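Local coordinates for protein esterase (uncultured bacterium pCosCE1, PDB 7ATL) that hydrolyses carboxylic esters as a family VIII carboxylesterase and also shows promiscuous acyltransferase activity, on a beta-lactamase-like fold, at residues A[136-141]-A[154-159]; A[330-335]-A[375-380]; A[335-340]-A[347-352]. One frame throughout, in Å; residues are numbered along the deposited sequence.

In the fold
The three contacts sample the helical part and the sheet of one beta-lactamase-like fold. Contact 1 (136-141 with 154-159) is partly buried and apolar, joining a loop to helix 149-157 without a hydrogen bond between them; its centre lies about 37 Å from that of contact 2 and about 31 Å from that of contact 3. Contact 3 is a buried antiparallel beta hairpin, with four backbone hydrogen bonds and a CH-pi contact. Contact 2, at the surface, sets the loop before strand 337-341 against helix 372-381; its polar groups bond within their own segments, which meet by packing round the Arg-377 guanidinium. Contacts 2 and 3 share Gly-335 and are tied by Gln-332 to Gln-338 and His-333 to Asp-350.

Contact 1 of 3, residues A[136-141]-A[154-159]. With EDO (1,2-ethanediol), chain F.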
loop_
_atom_site.group_PDB
_atom_site.type_symbol
_atom_site.label_atom_id
_atom_site.label_comp_id
_atom_site.label_asym_id
_atom_site.label_seq_id
_atom_site.Cartn_x
_atom_site.Cartn_y
_atom_site.Cartn_z
ATOM N N LEU A 136 3.612 7.511 23.218
ATOM C CA LEU A 136 3.301 6.118 23.633
ATOM C C LEU A 136 4.302 5.132 23.029
ATOM O O LEU A 136 4.309 4.009 23.488
ATOM C CB LEU A 136 1.870 5.781 23.214
ATOM C CG LEU A 136 0.815 6.072 24.278
ATOM C CD1 LEU A 136 -0.587 5.997 23.676
ATOM C CD2 LEU A 136 0.966 5.106 25.454
ATOM N N GLY A 137 5.086 5.524 22.021
ATOM C CA GLY A 137 6.080 4.629 21.399
ATOM C C GLY A 137 5.450 3.677 20.397
ATOM O O GLY A 137 6.004 2.583 20.168
ATOM N N ILE A 138 4.324 4.069 19.819
ATOM C CA ILE A 138 3.659 3.308 18.739
ATOM C C ILE A 138 4.531 3.394 17.477
ATOM O O ILE A 138 5.039 4.478 17.153
ATOM C CB ILE A 138 2.235 3.858 18.550
ATOM C CG1 ILE A 138 1.383 3.535 19.778
ATOM C CG2 ILE A 138 1.593 3.351 17.268
ATOM C CD1 ILE A 138 0.206 4.446 19.946
ATOM N N LYS A 139 4.691 2.271 16.787
ATOM C CA LYS A 139 5.476 2.166 15.537
ATOM C C LYS A 139 4.528 2.101 14.337
ATOM O O LYS A 139 3.448 1.504 14.437
ATOM C CB LYS A 139 6.405 0.955 15.649
ATOM C CG LYS A 139 7.342 0.988 16.855
ATOM C CD LYS A 139 8.288 2.188 16.866
ATOM C CE LYS A 139 8.803 2.566 18.239
ATOM N NZ LYS A 139 9.302 3.957 18.225
ATOM N N ASP A 140 4.928 2.705 13.227
ATOM C CA ASP A 140 4.102 2.767 11.994
ATOM C C ASP A 140 4.414 1.583 11.078
ATOM O O ASP A 140 3.705 1.461 10.075
ATOM C CB ASP A 140 4.296 4.105 11.275
ATOM C CG ASP A 140 3.610 5.294 11.934
ATOM O OD1 ASP A 140 2.663 5.072 12.757
ATOM O OD2 ASP A 140 3.993 6.457 11.575
ATOM N N GLY A 141 5.421 0.759 11.388
ATOM C CA GLY A 141 5.758 -0.450 10.609
ATOM C C GLY A 141 7.003 -0.317 9.727
ATOM O O GLY A 141 7.384 -1.327 9.115
ATOM N N ARG A 154 -0.911 -3.313 21.535
ATOM C CA ARG A 154 -1.304 -3.047 22.938
ATOM C C ARG A 154 -0.972 -1.593 23.261
ATOM O O ARG A 154 -1.732 -0.975 24.047
ATOM C CB ARG A 154 -0.666 -4.033 23.919
ATOM C CG ARG A 154 -1.340 -5.405 23.928
ATOM C CD ARG A 154 -0.476 -6.471 24.588
ATOM N NE ARG A 154 -1.174 -7.737 24.716
ATOM C CZ ARG A 154 -2.140 -7.999 25.594
ATOM N NH1 ARG A 154 -2.567 -7.071 26.430
ATOM N NH2 ARG A 154 -2.706 -9.197 25.609
ATOM N N LEU A 155 0.078 -1.046 22.655
ATOM C CA LEU A 155 0.410 0.384 22.849
ATOM C C LEU A 155 -0.672 1.218 22.153
ATOM O O LEU A 155 -1.190 2.170 22.775
ATOM C CB LEU A 155 1.826 0.662 22.318
ATOM C CG LEU A 155 2.996 0.062 23.120
ATOM C CD1 LEU A 155 4.326 0.513 22.527
ATOM C CD2 LEU A 155 2.957 0.432 24.600
ATOM N N LEU A 156 -1.021 0.861 20.910
ATOM C CA LEU A 156 -2.051 1.568 20.084
ATOM C C LEU A 156 -3.402 1.568 20.820
ATOM O O LEU A 156 -4.128 2.599 20.749
ATOM C CB LEU A 156 -2.161 0.873 18.721
ATOM C CG LEU A 156 -3.179 1.447 17.737
ATOM C CD1 LEU A 156 -2.898 2.916 17.435
ATOM C CD2 LEU A 156 -3.162 0.646 16.451
ATOM N N ALA A 157 -3.722 0.455 21.494
ATOM C CA ALA A 157 -4.981 0.246 22.246
ATOM C C ALA A 157 -5.116 1.311 23.336
ATOM O O ALA A 157 -6.264 1.630 23.689
ATOM C CB ALA A 157 -5.034 -1.140 22.850
ATOM N N GLN A 158 -3.985 1.827 23.843
ATOM C CA GLN A 158 -3.957 2.801 24.970
ATOM C C GLN A 158 -4.114 4.248 24.473
ATOM O O GLN A 158 -4.235 5.158 25.321
ATOM C CB GLN A 158 -2.665 2.653 25.763
ATOM C CG GLN A 158 -2.533 1.322 26.486
ATOM C CD GLN A 158 -1.139 1.242 27.052
ATOM O OE1 GLN A 158 -0.348 0.373 26.689
ATOM N NE2 GLN A 158 -0.805 2.219 27.877
ATOM N N ALA A 159 -4.081 4.463 23.163
ATOM C CA ALA A 159 -4.276 5.792 22.557
ATOM C C ALA A 159 -5.772 6.059 22.338
ATOM O O ALA A 159 -6.516 5.169 21.970
ATOM C CB ALA A 159 -3.489 5.896 21.266
HETATM C C1 EDO F . 7.868 6.682 19.212
HETATM O O1 EDO F . 7.263 5.683 18.376
HETATM C C2 EDO F . 8.024 8.017 18.577
HETATM O O2 EDO F . 8.709 8.976 19.347
#
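A Schellman motif ends helix 132-136 at Gly-137, whose positive phi of 80° turns the chain out of the helix, and the residues around this turn, Leu-136 and Ile-138, pack on Leu-155 and Leu-156 of helix 149-157 and on Ala-159 just beyond. The nearest CA pair, Ile-138 with Leu-155, is 6.0 Å apart. The side chains of Ile-138 and Leu-155 lie alongside each other, running opposite ways, with Ile-138 CG1 3.9 Å from Leu-155 CB. Because CG1 of Ile-138 sits beside its backbone N (chi1 -68°) and chi2 is extended, CD1 runs on to the helix backbone, 3.7 Å from Leu-156 CA, and also meets the methyl of Ala-159. Leu-136 reaches that same methyl from its own side, CD1 lying 3.8 Å from Ala-159 CB. In return, Leu-155 lays CD1 against two successive loop carbonyls, 3.6 Å from both Leu-136 O and Gly-137 O. Tyr-133 of helix 132-136 touches Ile-138, Leu-156 and Ala-159, and so adds to the apolar cluster.

Beyond the packed residues, the loop is fixed by polar groups: the backbone N of Lys-139 is bonded to Asn-152 OD1, while Asp-140 OD1 accepts from Arg-124 N. The Lys-139 chain is bent at chi2, and its NZ donates to O1 of an ethanediol, 2.7 Å away, probably a molecule from the crystallisation liquor.

No hydrogen bond joins the two segments, and most of the 311 Å² they bury comes from Leu-136, Leu-155 and Ile-138. Cohesion here therefore probably rests on shape and the exclusion of water, while the direction of the loop is probably steered by the glycine turn and by the polar bonds to Asn-152 and Arg-124.

Contact 2 of 3, residues A[330-335]-A[375-380]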
loop_
_atom_site.group_PDB
_atom_site.type_symbol
_atom_site.label_atom_id
_atom_site.label_comp_id
_atom_site.label_asym_id
_atom_site.label_seq_id
_atom_site.Cartn_x
_atom_site.Cartn_y
_atom_site.Cartn_z
ATOM N N THR A 330 -8.577 13.295 -14.391
ATOM C CA THR A 330 -7.847 12.052 -14.721
ATOM C C THR A 330 -8.514 11.440 -15.951
ATOM O O THR A 330 -9.745 11.458 -16.044
ATOM C CB THR A 330 -7.871 11.069 -13.539
ATOM O OG1 THR A 330 -7.167 9.855 -13.854
ATOM C CG2 THR A 330 -9.281 10.703 -13.121
ATOM N N PRO A 331 -7.745 10.819 -16.884
ATOM C CA PRO A 331 -8.327 9.992 -17.943
ATOM C C PRO A 331 -8.808 8.633 -17.408
ATOM O O PRO A 331 -9.385 7.884 -18.169
ATOM C CB PRO A 331 -7.159 9.806 -18.925
ATOM C CG PRO A 331 -5.938 9.814 -18.029
ATOM C CD PRO A 331 -6.273 10.818 -16.939
ATOM N N GLN A 332 -8.548 8.318 -16.133
ATOM C CA GLN A 332 -9.077 7.079 -15.499
ATOM C C GLN A 332 -10.604 7.187 -15.456
ATOM O O GLN A 332 -11.119 8.296 -15.423
ATOM C CB GLN A 332 -8.531 6.874 -14.088
ATOM C CG GLN A 332 -7.024 6.755 -14.018
ATOM C CD GLN A 332 -6.459 7.022 -12.644
ATOM O OE1 GLN A 332 -6.714 8.045 -12.012
ATOM N NE2 GLN A 332 -5.658 6.080 -12.184
ATOM N N HIS A 333 -11.294 6.061 -15.479
ATOM C CA HIS A 333 -12.774 6.015 -15.505
ATOM C C HIS A 333 -13.300 5.728 -14.090
ATOM O O HIS A 333 -12.592 5.075 -13.290
ATOM C CB HIS A 333 -13.254 4.974 -16.523
ATOM C CG HIS A 333 -12.908 5.264 -17.950
ATOM N ND1 HIS A 333 -11.685 4.946 -18.491
ATOM C CD2 HIS A 333 -13.656 5.748 -18.973
ATOM C CE1 HIS A 333 -11.680 5.274 -19.769
ATOM N NE2 HIS A 333 -12.877 5.760 -20.091
ATOM N N ASN A 334 -14.528 6.156 -13.813
ATOM C CA ASN A 334 -15.200 5.882 -12.530
ATOM C C ASN A 334 -15.121 4.390 -12.254
ATOM O O ASN A 334 -15.226 3.631 -13.210
ATOM C CB ASN A 334 -16.619 6.417 -12.529
ATOM C CG ASN A 334 -16.645 7.926 -12.655
ATOM O OD1 ASN A 334 -15.734 8.651 -12.257
ATOM N ND2 ASN A 334 -17.707 8.417 -13.239
ATOM N N GLY A 335 -14.900 4.021 -10.986
ATOM C CA GLY A 335 -14.740 2.629 -10.518
ATOM C C GLY A 335 -13.278 2.214 -10.367
ATOM O O GLY A 335 -13.037 1.098 -9.864
ATOM N N GLN A 375 2.268 11.135 -14.859
ATOM C CA GLN A 375 2.749 11.169 -16.258
ATOM C C GLN A 375 2.727 9.748 -16.802
ATOM O O GLN A 375 2.471 9.594 -18.006
ATOM C CB GLN A 375 4.169 11.709 -16.370
ATOM C CG GLN A 375 4.293 13.190 -16.062
ATOM C CD GLN A 375 5.727 13.482 -15.706
ATOM O OE1 GLN A 375 6.480 12.606 -15.266
ATOM N NE2 GLN A 375 6.120 14.726 -15.887
ATOM N N ILE A 376 3.007 8.752 -15.960
ATOM C CA ILE A 376 2.838 7.328 -16.362
ATOM C C ILE A 376 1.353 7.107 -16.672
ATOM O O ILE A 376 1.045 6.598 -17.772
ATOM C CB ILE A 376 3.352 6.359 -15.289
ATOM C CG1 ILE A 376 4.874 6.462 -15.135
ATOM C CG2 ILE A 376 2.899 4.937 -15.619
ATOM C CD1 ILE A 376 5.657 5.791 -16.254
ATOM N N ARG A 377 0.484 7.513 -15.745
ATOM C CA ARG A 377 -0.985 7.381 -15.858
ATOM C C ARG A 377 -1.387 7.920 -17.236
ATOM O O ARG A 377 -1.986 7.168 -18.038
ATOM C CB ARG A 377 -1.668 8.127 -14.706
ATOM C CG ARG A 377 -3.181 8.223 -14.852
ATOM C CD ARG A 377 -3.815 9.345 -14.053
ATOM N NE ARG A 377 -3.398 10.664 -14.491
ATOM C CZ ARG A 377 -3.801 11.813 -13.950
ATOM N NH1 ARG A 377 -4.652 11.829 -12.936
ATOM N NH2 ARG A 377 -3.338 12.949 -14.440
ATOM N N ASP A 378 -1.016 9.166 -17.503
ATOM C CA ASP A 378 -1.261 9.870 -18.790
ATOM C C ASP A 378 -0.695 9.059 -19.979
ATOM O O ASP A 378 -1.415 8.895 -20.988
ATOM C CB ASP A 378 -0.731 11.300 -18.680
ATOM C CG ASP A 378 -1.597 12.165 -17.787
ATOM O OD1 ASP A 378 -2.504 11.601 -17.124
ATOM O OD2 ASP A 378 -1.385 13.380 -17.784
ATOM N N ALA A 379 0.520 8.526 -19.883
ATOM C CA ALA A 379 1.121 7.720 -20.969
ATOM C C ALA A 379 0.260 6.483 -21.246
ATOM O O ALA A 379 0.221 6.060 -22.398
ATOM C CB ALA A 379 2.543 7.328 -20.642
ATOM N N VAL A 380 -0.395 5.900 -20.240
ATOM C CA VAL A 380 -1.205 4.665 -20.449
ATOM C C VAL A 380 -2.426 5.006 -21.318
ATOM O O VAL A 380 -2.702 4.253 -22.260
ATOM C CB VAL A 380 -1.591 4.009 -19.112
ATOM C CG1 VAL A 380 -2.559 2.850 -19.299
ATOM C CG2 VAL A 380 -0.352 3.536 -18.367
#
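Arg-377 extends from helix 372-381 toward the loop 330-335, and Thr-330 and Gln-332 each cross its side chain at about a right angle. Thr-330 OG1 lies 3.4 Å from Arg-377 CD and 3.3 Å from Arg-377 NH1. The arginine CG is anti to the backbone N (chi1 171°), and a bend at chi3 brings the guanidinium within reach of the neighbouring Asp-378, where NE meets OD1 in a salt bridge of 2.9 Å. That oxygen is approached on its syn side but 32° out of the carboxylate plane, and NH2 adds a weak bond to it. Pro-331 lies over one face of the guanidinium, offset toward the rim, with its CD 3.8 Å from Arg-377 NE. The amide plane of Gln-332 stands 71° from the guanidinium plane; its OE1 approaches the aliphatic part of the arginine, 3.8 Å from Arg-377 CD.

Thr-330 and Gln-332 are bound to each other: Thr-330 OG1 accepts from Gln-332 N at 3.1 Å and donates to Gln-332 OE1 at 2.6 Å. Gln-332 NE2 is in turn bonded to Gln-338 OE1, which anchors the amide to the sheet. The paired bonds probably limit rotation of both side chains.

Thr-330 OG1 bonding to the backbone N two residues on defines an ST turn, here packed against an arginine of the C-terminal helix, in the loop between helix 325-328 and strand 337-341.

Contact 3 of 3, residues A[335-340]-A[347-352]; sequences GTLQWG and WFYDPQ
The indole of Trp-347 lies flat against the opposite strand, with Trp-339 N 3.7 Å above its plane over the centre and Gln-338 C on the same face toward the rim. At its edge, in plane, are Leu-337 CD2 and a water, which accepts from Trp-347 NE1 and donates to Gly-340 O. The Tyr-349 ring carries Leu-337 on one face in a CH-pi contact, CB standing 3.8 Å from the centroid and 24° off the normal; Pro-351 N lies at its edge. Both aromatic residues place CG between backbone N and carbonyl carbon (chi1 65° for Trp-347), which folds the rings back over the partner strand. Leu-337 CD2 meets both rings, 4.0 Å from Trp-347 CH2 and 3.5 Å from Tyr-349 CE2.

The strands run antiparallel, axes 4.8 Å apart at an angle of 174°. Leu-337 with Tyr-349 and Trp-339 with Trp-347 are hydrogen-bonded pairs, each with two N-H...O bonds, the shortest being Trp-347 N to Trp-339 O at 2.9 Å. Between them Gln-338 and Phe-348 form a non-hydrogen-bonded pair on the other face, Gln-338 OE1 lying 3.6 Å from Phe-348 CD2; that oxygen is bonded to Gln-332 NE2, and Gln-338 NE2 to Gln-309 OE1.

This hairpin stands inside the antiparallel sheet, between strands 320-322 and 355-361. Trp-347 and Tyr-349 pack on Val-278 of helix 271-283, and Tyr-349 OH bonds Arg-298; Trp-339 NE1 bonds Tyr-171 OH, and its side chain touches residues matching the SxxK pattern, as in serine beta-lactamase-like enzymes. Asp-350 OD2 is bonded to Tyr-381 OH, at the end of helix 372-381.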
loop_
_atom_site.group_PDB
_atom_site.type_symbol
_atom_site.label_atom_id
_atom_site.label_comp_id
_atom_site.label_asym_id
_atom_site.label_seq_id
_atom_site.Cartn_x
_atom_site.Cartn_y
_atom_site.Cartn_z
ATOM N N GLY A 335 -14.900 4.021 -10.986
ATOM C CA GLY A 335 -14.740 2.629 -10.518
ATOM C C GLY A 335 -13.278 2.214 -10.367
ATOM O O GLY A 335 -13.037 1.098 -9.864
ATOM N N THR A 336 -12.347 3.050 -10.844
ATOM C CA THR A 336 -10.886 2.859 -10.737
ATOM C C THR A 336 -10.525 2.703 -9.261
ATOM O O THR A 336 -11.017 3.491 -8.443
ATOM C CB THR A 336 -10.124 4.021 -11.373
ATOM O OG1 THR A 336 -10.215 3.843 -12.780
ATOM C CG2 THR A 336 -8.664 4.048 -11.000
ATOM N N LEU A 337 -9.764 1.663 -8.946
ATOM C CA LEU A 337 -9.205 1.417 -7.599
ATOM C C LEU A 337 -7.727 1.771 -7.680
ATOM O O LEU A 337 -7.074 1.275 -8.604
ATOM C CB LEU A 337 -9.411 -0.050 -7.214
ATOM C CG LEU A 337 -9.135 -0.378 -5.747
ATOM C CD1 LEU A 337 -10.219 0.220 -4.857
ATOM C CD2 LEU A 337 -9.026 -1.883 -5.533
ATOM N N GLN A 338 -7.228 2.599 -6.764
ATOM C CA GLN A 338 -5.830 3.092 -6.805
ATOM C C GLN A 338 -5.304 3.284 -5.393
ATOM O O GLN A 338 -6.065 3.720 -4.534
ATOM C CB GLN A 338 -5.771 4.442 -7.515
ATOM C CG GLN A 338 -4.401 5.115 -7.479
ATOM C CD GLN A 338 -4.418 6.325 -8.375
ATOM O OE1 GLN A 338 -4.360 6.217 -9.581
ATOM N NE2 GLN A 338 -4.531 7.501 -7.793
ATOM N N TRP A 339 -4.020 3.040 -5.206
ATOM C CA TRP A 339 -3.267 3.506 -4.017
ATOM C C TRP A 339 -1.777 3.475 -4.359
ATOM O O TRP A 339 -1.463 3.234 -5.549
ATOM C CB TRP A 339 -3.639 2.645 -2.806
ATOM C CG TRP A 339 -3.536 3.367 -1.508
ATOM C CD1 TRP A 339 -2.741 3.025 -0.465
ATOM C CD2 TRP A 339 -4.245 4.550 -1.117
ATOM N NE1 TRP A 339 -2.890 3.921 0.548
ATOM C CE2 TRP A 339 -3.797 4.880 0.175
ATOM C CE3 TRP A 339 -5.212 5.368 -1.717
ATOM C CZ2 TRP A 339 -4.281 5.992 0.870
ATOM C CZ3 TRP A 339 -5.689 6.466 -1.035
ATOM C CH2 TRP A 339 -5.230 6.768 0.247
ATOM N N GLY A 340 -0.906 3.746 -3.387
ATOM C CA GLY A 340 0.552 3.828 -3.607
ATOM C C GLY A 340 1.352 3.348 -2.405
ATOM O O GLY A 340 0.824 2.497 -1.633
ATOM N N TRP A 347 -0.278 2.242 -8.051
ATOM C CA TRP A 347 -0.947 1.143 -8.778
ATOM C C TRP A 347 -2.430 1.492 -8.923
ATOM O O TRP A 347 -2.950 2.273 -8.116
ATOM C CB TRP A 347 -0.729 -0.205 -8.079
ATOM C CG TRP A 347 -1.359 -0.270 -6.723
ATOM C CD1 TRP A 347 -0.742 -0.029 -5.535
ATOM C CD2 TRP A 347 -2.740 -0.556 -6.420
ATOM N NE1 TRP A 347 -1.636 -0.173 -4.513
ATOM C CE2 TRP A 347 -2.875 -0.478 -5.018
ATOM C CE3 TRP A 347 -3.871 -0.879 -7.179
ATOM C CZ2 TRP A 347 -4.096 -0.696 -4.364
ATOM C CZ3 TRP A 347 -5.069 -1.107 -6.530
ATOM C CH2 TRP A 347 -5.179 -1.021 -5.142
ATOM N N PHE A 348 -3.065 0.965 -9.960
ATOM C CA PHE A 348 -4.518 1.133 -10.185
ATOM C C PHE A 348 -4.950 0.094 -11.206
ATOM O O PHE A 348 -4.122 -0.334 -12.024
ATOM C CB PHE A 348 -4.874 2.566 -10.610
ATOM C CG PHE A 348 -4.338 3.039 -11.943
ATOM C CD1 PHE A 348 -5.000 2.743 -13.128
ATOM C CD2 PHE A 348 -3.191 3.821 -12.014
ATOM C CE1 PHE A 348 -4.519 3.206 -14.346
ATOM C CE2 PHE A 348 -2.714 4.281 -13.233
ATOM C CZ PHE A 348 -3.374 3.971 -14.396
ATOM N N TYR A 349 -6.207 -0.309 -11.113
ATOM C CA TYR A 349 -6.953 -0.938 -12.221
ATOM C C TYR A 349 -8.106 -0.001 -12.528
ATOM O O TYR A 349 -8.648 0.561 -11.571
ATOM C CB TYR A 349 -7.386 -2.362 -11.878
ATOM C CG TYR A 349 -8.471 -2.483 -10.850
ATOM C CD1 TYR A 349 -9.750 -2.068 -11.131
ATOM C CD2 TYR A 349 -8.245 -3.105 -9.634
ATOM C CE1 TYR A 349 -10.780 -2.228 -10.217
ATOM C CE2 TYR A 349 -9.263 -3.289 -8.711
ATOM C CZ TYR A 349 -10.535 -2.838 -9.004
ATOM O OH TYR A 349 -11.561 -2.965 -8.125
ATOM N N ASP A 350 -8.376 0.197 -13.815
ATOM C CA ASP A 350 -9.595 0.846 -14.349
ATOM C C ASP A 350 -10.525 -0.275 -14.837
ATOM O O ASP A 350 -10.227 -0.947 -15.837
ATOM C CB ASP A 350 -9.156 1.869 -15.403
ATOM C CG ASP A 350 -10.307 2.550 -16.107
ATOM O OD1 ASP A 350 -11.378 1.913 -16.207
ATOM O OD2 ASP A 350 -10.114 3.704 -16.559
ATOM N N PRO A 351 -11.664 -0.548 -14.144
ATOM C CA PRO A 351 -12.548 -1.661 -14.516
ATOM C C PRO A 351 -13.190 -1.461 -15.894
ATOM O O PRO A 351 -13.343 -2.446 -16.557
ATOM C CB PRO A 351 -13.614 -1.687 -13.420
ATOM C CG PRO A 351 -13.644 -0.260 -12.922
ATOM C CD PRO A 351 -12.201 0.208 -12.998
ATOM N N GLN A 352 -13.471 -0.209 -16.293
ATOM C CA GLN A 352 -14.111 0.094 -17.601
ATOM C C GLN A 352 -13.095 -0.177 -18.734
ATOM O O GLN A 352 -13.521 -0.749 -19.765
ATOM C CB GLN A 352 -14.746 1.497 -17.571
ATOM C CG GLN A 352 -16.166 1.530 -16.982
ATOM C CD GLN A 352 -16.605 2.850 -16.369
ATOM O OE1 GLN A 352 -16.302 3.936 -16.854
ATOM N NE2 GLN A 352 -17.357 2.770 -15.287
HETATM O O HOH W 1 -1.062 0.474 -1.751
#